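Local coordinates for putative carboxynorspermidine decarboxylase protein (Sinorhizobium meliloti, PDB 3MT1) that probably decarboxylates carboxynorspermidine and carboxyspermidine to norspermidine and spermidine, with pyridoxal 5'-phosphate as cofactor, working as a homodimer, at residues 115-120 with 156-162; 245-249 with 310-316; 262-266 with 332-338. All blocks are in the same frame, centred on the assembly; numbering follows the deposited sequence.

The three contacts sample both halves of a class-II (ornithine/diaminopimelate/arginine type) decarboxylase subunit. Contact 1 joins two neighbouring strands of the parallel eight-stranded barrel, whereas contacts 2 and 3 lie on the other side of the chain's centre, in and beside the mixed sheet. Between centres, contact 1 is about 50 Å from contact 2 and about 38 Å from contact 3; contacts 2 and 3 are about 17 Å apart, and both touch the second subunit. The H162 side chain of contact 1 lies about 4 Å from a bound sulfate and about 9 Å from that of E233, predicted to bind substrate. The H266 side chain of contact 3 is about 11 Å from that of D269, also predicted to bind substrate; contact 2 lies away from these sites.

Contact 1 of 3, residues 115-120 with 156-162; sequences ARGLRL and INGFMIH
L118 and R119 pair in parallel with F159 and M160, joining strands 115-119 and 158-160 of the eight-stranded parallel barrel. The strand axes approach to 4.4 Å at a crossing angle of -39°. Backbone bonds alternate: L118 N donates to G158 O, M160 N to L118 O, and L120 N to M160 O over 2.8 Å.

The L118 and F159 side chains share one face of the sheet. L120 CD2 rests over the F159 ring, 3.5 Å from its centroid, in a CH-pi contact, while L120 CB packs against I161 CG1 at 3.8 Å. On the other face R119 runs out fully extended, with CG anti to the backbone N (chi1 -168°), and its CG passes M160 SE at 3.9 Å. The selenium lies over one face of the guanidinium. At the group's edge, NH2 makes a weak hydrogen bond to H162 O, and a water accepts from R119 NE at 2.6 Å and from H162 N while donating to L120 O, tying the two segments together beyond the R119-M160 pair. R119 NH1 hydrogen-bonds to Y77 OH.

Around this pair, strand 95-98 hydrogen-bonds to 115-119 on one side and strand 193-195 follows 158-160 in the barrel. Helix 170-190 packs on L120, F159 and I161 on the outside of the barrel, as expected of an alpha/beta barrel.

Contact 2 of 3, residues 245-249 with 310-316; sequences TVLDT and LKVGDRI
T245 and R315 form an antiparallel, non-hydrogen-bonded pair where strand 240-251 meets the start of strand 315-318, and a type II beta turn from K311 to D314 leads into it, in the mixed sheet of the C-terminal domain. Two backbone bonds flank V246: its N donates to D314 O over 2.8 Å, and its O receives G313 N at 2.9 Å, the donor tilted 32° from the carbonyl plane. One residue of the strand is thereby gripped on both its polar atoms by the second half of the turn.

The V246 side chain points into the bend of the opposite segment. CG1, anti to the backbone N (chi1 169°), lies near K311 O and V312 CA, whereas CG2 meets I316 CD1 at 3.7 Å and, more loosely, L310 CD1; CG2 also lies beside D314 O, so the turn backbone borders both branches of the valine. T245 CG2 packs against the G313 carbonyl, while T245 OG1 hydrogen-bonds to T4 OG1. V312 lays both methyls alongside the L247 carbonyl, CG2 reaching L247 O at 3.5 Å. Farther along, T249 OG1 makes a weak hydrogen bond to L310 O.

R315 NH1 forms a salt bridge with E243 OE1. D248, whose CB points away from segment 310-316, bonds through OD2 to S100 OG and through OD1 to S102 OG of the second subunit, and V312 packs on R106 of that subunit, so this corner of the sheet domain faces the second subunit. Within the turn, D314 OD2 takes the backbone N of K311 at 2.8 Å, from above the carboxylate plane.

Contact 3 of 3, residues 262-266 with 332-338; sequences SIEAH and FNGVKMP
F332 and E264 stack flat on each other, carboxylate and ring planes only 17° apart, where the short helix 263-266, with S262 at its N-cap position, meets the loop that leads to strand 339-343 of the C-terminal sheet domain. The contact lies at the dimer interface and joins this helix to the loop. The two side chains cross at about a right angle. E264 CG is 4.2 Å from the ring centroid, a CH-pi contact, and OE1 lies over the same face, 3.3 Å from F332 CZ. The glutamate reaches there because its CG stands anti to the backbone N (chi1 -174°) and the chain continues extended, carrying the carboxylate across the ring.

A second cluster forms around H266. A265 CB lies over one face of the imidazole; P338 is modelled over the opposite face, too close for its exact position to be relied on. V335 CG2 approaches obliquely, 3.7 Å from H266 CE1, and also meets A265 CB at 4.1 Å; A265 CB in turn touches F332 CB, which makes the alanine and the valine a bridge between the two clusters.

Outside this shell, several bonds fix the groups. S261 OG bonds to H266 ND1, which would fix the rotation of the imidazole, and D299 bonds to both S262 OG and the backbone N of I263 at the start of the helix. N330 ties the two segments, binding E264 O through its side-chain amide and F332 N through OD1. The E264 carboxylate forms a salt bridge through OE2 with K328 of the second subunit, which probably stabilises its charge in this buried setting; that K328 also packs on F332. A water in the plane of the imidazole lies 2.9 Å from H266 NE2 and donates to V335 O.

Contact 1 of 3, residues 115-120 with 156-162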
# COMPACT_ATOMS: atom_id res chain seq x y z
N ALA B 115 -17.72 27.50 -9.72
CA ALA B 115 -17.42 28.16 -8.45
C ALA B 115 -16.00 27.79 -7.95
O ALA B 115 -15.63 26.62 -7.95
CB ALA B 115 -18.48 27.78 -7.39
N ARG B 116 -15.23 28.79 -7.53
CA ARG B 116 -13.87 28.56 -7.11
C ARG B 116 -13.75 28.84 -5.63
O ARG B 116 -14.41 29.75 -5.10
CB ARG B 116 -12.90 29.44 -7.93
CG ARG B 116 -12.83 29.04 -9.44
CD ARG B 116 -12.21 30.12 -10.34
NE ARG B 116 -12.77 31.46 -10.09
CZ ARG B 116 -13.93 31.91 -10.56
NH1 ARG B 116 -14.73 31.15 -11.31
NH2 ARG B 116 -14.32 33.13 -10.25
N GLY B 117 -12.94 28.03 -4.96
CA GLY B 117 -12.71 28.12 -3.53
C GLY B 117 -11.23 28.11 -3.20
O GLY B 117 -10.39 27.85 -4.05
N LEU B 118 -10.91 28.42 -1.95
CA LEU B 118 -9.52 28.50 -1.53
C LEU B 118 -9.45 27.82 -0.19
O LEU B 118 -10.32 28.02 0.65
CB LEU B 118 -9.08 29.98 -1.44
CG LEU B 118 -7.62 30.27 -1.05
CD1 LEU B 118 -6.68 30.17 -2.26
CD2 LEU B 118 -7.45 31.63 -0.38
N ARG B 119 -8.42 27.01 0.04
CA ARG B 119 -8.25 26.42 1.36
C ARG B 119 -7.61 27.39 2.34
O ARG B 119 -6.63 28.07 2.03
CB ARG B 119 -7.39 25.17 1.29
CG ARG B 119 -7.42 24.39 2.57
CD ARG B 119 -6.54 23.20 2.53
NE ARG B 119 -6.66 22.43 3.77
CZ ARG B 119 -6.27 21.17 3.91
NH1 ARG B 119 -5.73 20.51 2.87
NH2 ARG B 119 -6.43 20.56 5.08
N LEU B 120 -8.16 27.42 3.54
CA LEU B 120 -7.64 28.28 4.58
C LEU B 120 -7.10 27.41 5.69
O LEU B 120 -7.70 26.41 6.05
CB LEU B 120 -8.75 29.19 5.10
CG LEU B 120 -8.94 30.64 4.63
CD1 LEU B 120 -8.55 30.92 3.20
CD2 LEU B 120 -10.40 31.02 4.89
N ILE B 156 -12.65 34.32 -6.00
CA ILE B 156 -13.24 33.16 -5.33
C ILE B 156 -14.65 33.46 -4.84
O ILE B 156 -15.21 34.49 -5.14
CB ILE B 156 -12.37 32.62 -4.17
CG1 ILE B 156 -12.07 33.75 -3.18
CG2 ILE B 156 -11.12 31.92 -4.73
CD1 ILE B 156 -10.75 33.62 -2.42
N ASN B 157 -15.19 32.56 -4.03
CA ASN B 157 -16.61 32.45 -3.78
C ASN B 157 -16.83 31.60 -2.50
O ASN B 157 -17.93 31.56 -1.94
CB ASN B 157 -17.18 31.79 -5.03
CG ASN B 157 -18.59 31.35 -4.87
OD1 ASN B 157 -18.87 30.17 -5.03
ND2 ASN B 157 -19.50 32.28 -4.65
N GLY B 158 -15.76 30.94 -2.06
CA GLY B 158 -15.85 29.94 -1.02
C GLY B 158 -14.52 29.61 -0.37
O GLY B 158 -13.45 29.87 -0.92
N PHE B 159 -14.61 29.05 0.84
CA PHE B 159 -13.41 28.59 1.52
C PHE B 159 -13.56 27.14 1.91
O PHE B 159 -14.67 26.65 2.15
CB PHE B 159 -13.15 29.39 2.79
CG PHE B 159 -12.87 30.84 2.55
CD1 PHE B 159 -11.87 31.23 1.67
CD2 PHE B 159 -13.57 31.81 3.24
CE1 PHE B 159 -11.60 32.57 1.46
CE2 PHE B 159 -13.29 33.16 3.04
CZ PHE B 159 -12.32 33.54 2.15
N MSE B 160 -12.42 26.47 1.97
CA MSE B 160 -12.34 25.14 2.54
C MSE B 160 -11.48 25.24 3.79
O MSE B 160 -10.47 25.93 3.78
CB MSE B 160 -11.75 24.16 1.55
CG MSE B 160 -11.76 22.75 2.09
SE MSE B 160 -10.15 21.76 1.62
CE MSE B 160 -10.84 20.92 0.03
N ILE B 161 -11.91 24.57 4.86
CA ILE B 161 -11.16 24.48 6.12
C ILE B 161 -11.31 23.07 6.66
O ILE B 161 -12.42 22.63 6.89
CB ILE B 161 -11.69 25.47 7.20
CG1 ILE B 161 -11.22 26.90 6.93
CG2 ILE B 161 -11.23 25.07 8.59
CD1 ILE B 161 -12.22 27.69 6.10
N HIS B 162 -10.22 22.36 6.83
CA HIS B 162 -10.29 20.99 7.29
C HIS B 162 -9.21 20.82 8.36
O HIS B 162 -8.03 20.53 8.06
CB HIS B 162 -10.16 20.02 6.11
CG HIS B 162 -10.09 18.57 6.51
ND1 HIS B 162 -11.20 17.77 6.61
CD2 HIS B 162 -9.03 17.77 6.80
CE1 HIS B 162 -10.84 16.55 6.96
NE2 HIS B 162 -9.52 16.52 7.08
O HOH W 1 -7.68 23.67 5.87

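Contact 2 of 3, residues 245-249 with 310-316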
# COMPACT_ATOMS: atom_id res chain seq x y z
N THR B 245 -9.64 -16.44 7.72
CA THR B 245 -9.58 -17.78 8.23
C THR B 245 -8.22 -17.96 8.85
O THR B 245 -7.25 -17.37 8.40
CB THR B 245 -9.79 -18.81 7.09
OG1 THR B 245 -11.08 -18.62 6.51
CG2 THR B 245 -9.77 -20.21 7.61
N VAL B 246 -8.14 -18.78 9.90
CA VAL B 246 -6.85 -19.18 10.46
C VAL B 246 -6.30 -20.31 9.62
O VAL B 246 -7.05 -21.21 9.24
CB VAL B 246 -6.98 -19.63 11.91
CG1 VAL B 246 -5.70 -20.29 12.42
CG2 VAL B 246 -7.37 -18.43 12.77
N LEU B 247 -5.02 -20.23 9.29
CA LEU B 247 -4.37 -21.19 8.42
C LEU B 247 -3.33 -22.05 9.17
O LEU B 247 -3.06 -23.18 8.78
CB LEU B 247 -3.68 -20.47 7.26
CG LEU B 247 -4.49 -19.62 6.29
CD1 LEU B 247 -3.51 -19.02 5.38
CD2 LEU B 247 -5.50 -20.44 5.50
N ASP B 248 -2.74 -21.50 10.22
CA ASP B 248 -1.78 -22.24 11.02
C ASP B 248 -1.74 -21.70 12.43
O ASP B 248 -2.07 -20.54 12.70
CB ASP B 248 -0.38 -22.21 10.42
CG ASP B 248 0.44 -23.45 10.79
OD1 ASP B 248 -0.15 -24.53 11.08
OD2 ASP B 248 1.69 -23.33 10.78
N THR B 249 -1.33 -22.56 13.34
CA THR B 249 -1.28 -22.24 14.75
C THR B 249 0.12 -22.55 15.23
O THR B 249 0.75 -23.46 14.73
CB THR B 249 -2.39 -23.02 15.44
OG1 THR B 249 -3.55 -22.18 15.47
CG2 THR B 249 -2.00 -23.46 16.83
N LEU B 310 -7.91 -21.37 19.22
CA LEU B 310 -8.10 -21.23 17.78
C LEU B 310 -7.55 -22.42 17.00
O LEU B 310 -6.45 -22.91 17.28
CB LEU B 310 -7.43 -19.95 17.27
CG LEU B 310 -8.02 -18.60 17.62
CD1 LEU B 310 -7.17 -17.54 16.94
CD2 LEU B 310 -9.50 -18.49 17.20
N LYS B 311 -8.31 -22.85 16.01
CA LYS B 311 -7.94 -24.00 15.21
C LYS B 311 -7.85 -23.58 13.77
O LYS B 311 -8.57 -22.68 13.33
CB LYS B 311 -8.98 -25.13 15.33
CG LYS B 311 -9.56 -25.39 16.73
CD LYS B 311 -11.06 -25.76 16.62
CE LYS B 311 -11.75 -25.90 17.99
NZ LYS B 311 -11.16 -27.03 18.78
N VAL B 312 -6.97 -24.24 13.02
CA VAL B 312 -6.94 -24.08 11.57
C VAL B 312 -8.38 -24.23 11.01
O VAL B 312 -9.05 -25.21 11.28
CB VAL B 312 -5.97 -25.12 10.92
CG1 VAL B 312 -6.04 -25.09 9.37
CG2 VAL B 312 -4.54 -24.92 11.42
N GLY B 313 -8.85 -23.24 10.25
CA GLY B 313 -10.19 -23.27 9.67
C GLY B 313 -11.13 -22.26 10.31
O GLY B 313 -12.18 -21.95 9.77
N ASP B 314 -10.75 -21.74 11.47
CA ASP B 314 -11.62 -20.84 12.24
C ASP B 314 -11.64 -19.48 11.61
O ASP B 314 -10.63 -19.02 11.06
CB ASP B 314 -11.17 -20.74 13.70
CG ASP B 314 -11.46 -22.02 14.50
OD1 ASP B 314 -12.20 -22.91 13.99
OD2 ASP B 314 -10.97 -22.14 15.66
N ARG B 315 -12.80 -18.85 11.70
CA ARG B 315 -13.09 -17.65 11.00
C ARG B 315 -12.96 -16.51 11.98
O ARG B 315 -13.47 -16.60 13.09
CB ARG B 315 -14.52 -17.72 10.47
CG ARG B 315 -15.10 -16.36 10.17
CD ARG B 315 -14.42 -15.75 8.91
NE ARG B 315 -14.87 -16.51 7.75
CZ ARG B 315 -16.04 -16.29 7.17
NH1 ARG B 315 -16.80 -15.32 7.64
NH2 ARG B 315 -16.43 -17.01 6.12
N ILE B 316 -12.26 -15.45 11.57
CA ILE B 316 -12.08 -14.22 12.35
C ILE B 316 -12.53 -12.99 11.54
O ILE B 316 -12.19 -12.88 10.37
CB ILE B 316 -10.58 -14.09 12.77
CG1 ILE B 316 -10.24 -15.08 13.89
CG2 ILE B 316 -10.21 -12.63 13.18
CD1 ILE B 316 -8.75 -15.31 14.07

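Contact 3 of 3, residues 262-266 with 332-338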
# COMPACT_ATOMS: atom_id res chain seq x y z
N SER B 262 -3.15 -9.96 4.97
CA SER B 262 -1.93 -9.24 5.33
C SER B 262 -2.26 -7.76 5.60
O SER B 262 -2.91 -7.10 4.77
CB SER B 262 -0.95 -9.35 4.17
OG SER B 262 0.24 -8.64 4.40
N ILE B 263 -1.82 -7.23 6.74
CA ILE B 263 -2.06 -5.81 7.00
C ILE B 263 -1.40 -4.91 5.96
O ILE B 263 -1.92 -3.84 5.67
CB ILE B 263 -1.71 -5.32 8.44
CG1 ILE B 263 -0.23 -5.51 8.78
CG2 ILE B 263 -2.57 -6.01 9.46
CD1 ILE B 263 0.23 -4.59 9.86
N GLU B 264 -0.27 -5.34 5.38
CA GLU B 264 0.37 -4.49 4.40
C GLU B 264 -0.47 -4.37 3.14
O GLU B 264 -0.57 -3.29 2.54
CB GLU B 264 1.81 -4.93 4.06
CG GLU B 264 2.46 -3.91 3.13
CD GLU B 264 3.96 -4.06 2.99
OE1 GLU B 264 4.57 -4.72 3.84
OE2 GLU B 264 4.53 -3.56 2.00
N ALA B 265 -1.11 -5.48 2.76
CA ALA B 265 -1.81 -5.53 1.49
C ALA B 265 -3.25 -5.08 1.63
O ALA B 265 -3.85 -4.65 0.65
CB ALA B 265 -1.76 -6.92 0.92
N HIS B 266 -3.80 -5.21 2.83
CA HIS B 266 -5.28 -5.18 2.99
C HIS B 266 -5.83 -4.15 3.96
O HIS B 266 -7.00 -3.82 3.87
CB HIS B 266 -5.82 -6.57 3.34
CG HIS B 266 -5.38 -7.62 2.38
ND1 HIS B 266 -5.17 -8.93 2.74
CD2 HIS B 266 -5.09 -7.54 1.05
CE1 HIS B 266 -4.78 -9.62 1.68
NE2 HIS B 266 -4.72 -8.79 0.64
N PHE B 332 1.11 -6.85 -2.58
CA PHE B 332 2.29 -7.22 -1.84
C PHE B 332 2.36 -8.73 -1.59
O PHE B 332 1.37 -9.34 -1.13
CB PHE B 332 2.22 -6.51 -0.53
CG PHE B 332 3.34 -6.83 0.39
CD1 PHE B 332 4.65 -6.47 0.06
CD2 PHE B 332 3.09 -7.48 1.59
CE1 PHE B 332 5.70 -6.76 0.93
CE2 PHE B 332 4.14 -7.77 2.48
CZ PHE B 332 5.44 -7.40 2.15
N ASN B 333 3.52 -9.31 -1.91
CA ASN B 333 3.79 -10.74 -1.80
C ASN B 333 2.99 -11.61 -2.78
O ASN B 333 3.12 -12.82 -2.78
CB ASN B 333 3.58 -11.23 -0.34
CG ASN B 333 4.88 -11.16 0.52
OD1 ASN B 333 5.72 -10.27 0.35
ND2 ASN B 333 5.03 -12.11 1.46
N GLY B 334 2.19 -10.98 -3.63
CA GLY B 334 1.20 -11.68 -4.42
C GLY B 334 0.09 -12.33 -3.60
O GLY B 334 -0.68 -13.15 -4.13
N VAL B 335 -0.02 -12.01 -2.32
CA VAL B 335 -1.15 -12.58 -1.58
C VAL B 335 -2.50 -12.22 -2.21
O VAL B 335 -2.67 -11.17 -2.83
CB VAL B 335 -1.17 -12.34 -0.02
CG1 VAL B 335 0.16 -12.70 0.61
CG2 VAL B 335 -1.58 -10.93 0.31
N LYS B 336 -3.42 -13.18 -2.10
CA LYS B 336 -4.77 -13.03 -2.61
C LYS B 336 -5.42 -11.74 -2.11
O LYS B 336 -5.38 -11.44 -0.92
CB LYS B 336 -5.62 -14.24 -2.17
CG LYS B 336 -6.76 -14.46 -3.15
CD LYS B 336 -7.78 -15.50 -2.70
CE LYS B 336 -8.96 -15.46 -3.66
NZ LYS B 336 -10.19 -15.87 -2.91
N MSE B 337 -5.98 -10.98 -3.04
CA MSE B 337 -6.62 -9.76 -2.68
C MSE B 337 -8.07 -10.01 -2.22
O MSE B 337 -8.76 -10.85 -2.78
CB MSE B 337 -6.56 -8.80 -3.87
CG MSE B 337 -6.99 -7.37 -3.53
SE MSE B 337 -6.77 -6.27 -5.10
CE MSE B 337 -4.90 -5.74 -4.83
N PRO B 338 -8.55 -9.30 -1.19
CA PRO B 338 -9.85 -9.75 -0.73
C PRO B 338 -10.98 -9.37 -1.66
O PRO B 338 -10.97 -8.28 -2.23
CB PRO B 338 -10.00 -9.06 0.64
CG PRO B 338 -8.58 -8.74 1.09
CD PRO B 338 -7.86 -8.44 -0.20
O HOH W 2 -3.78 -8.62 -2.13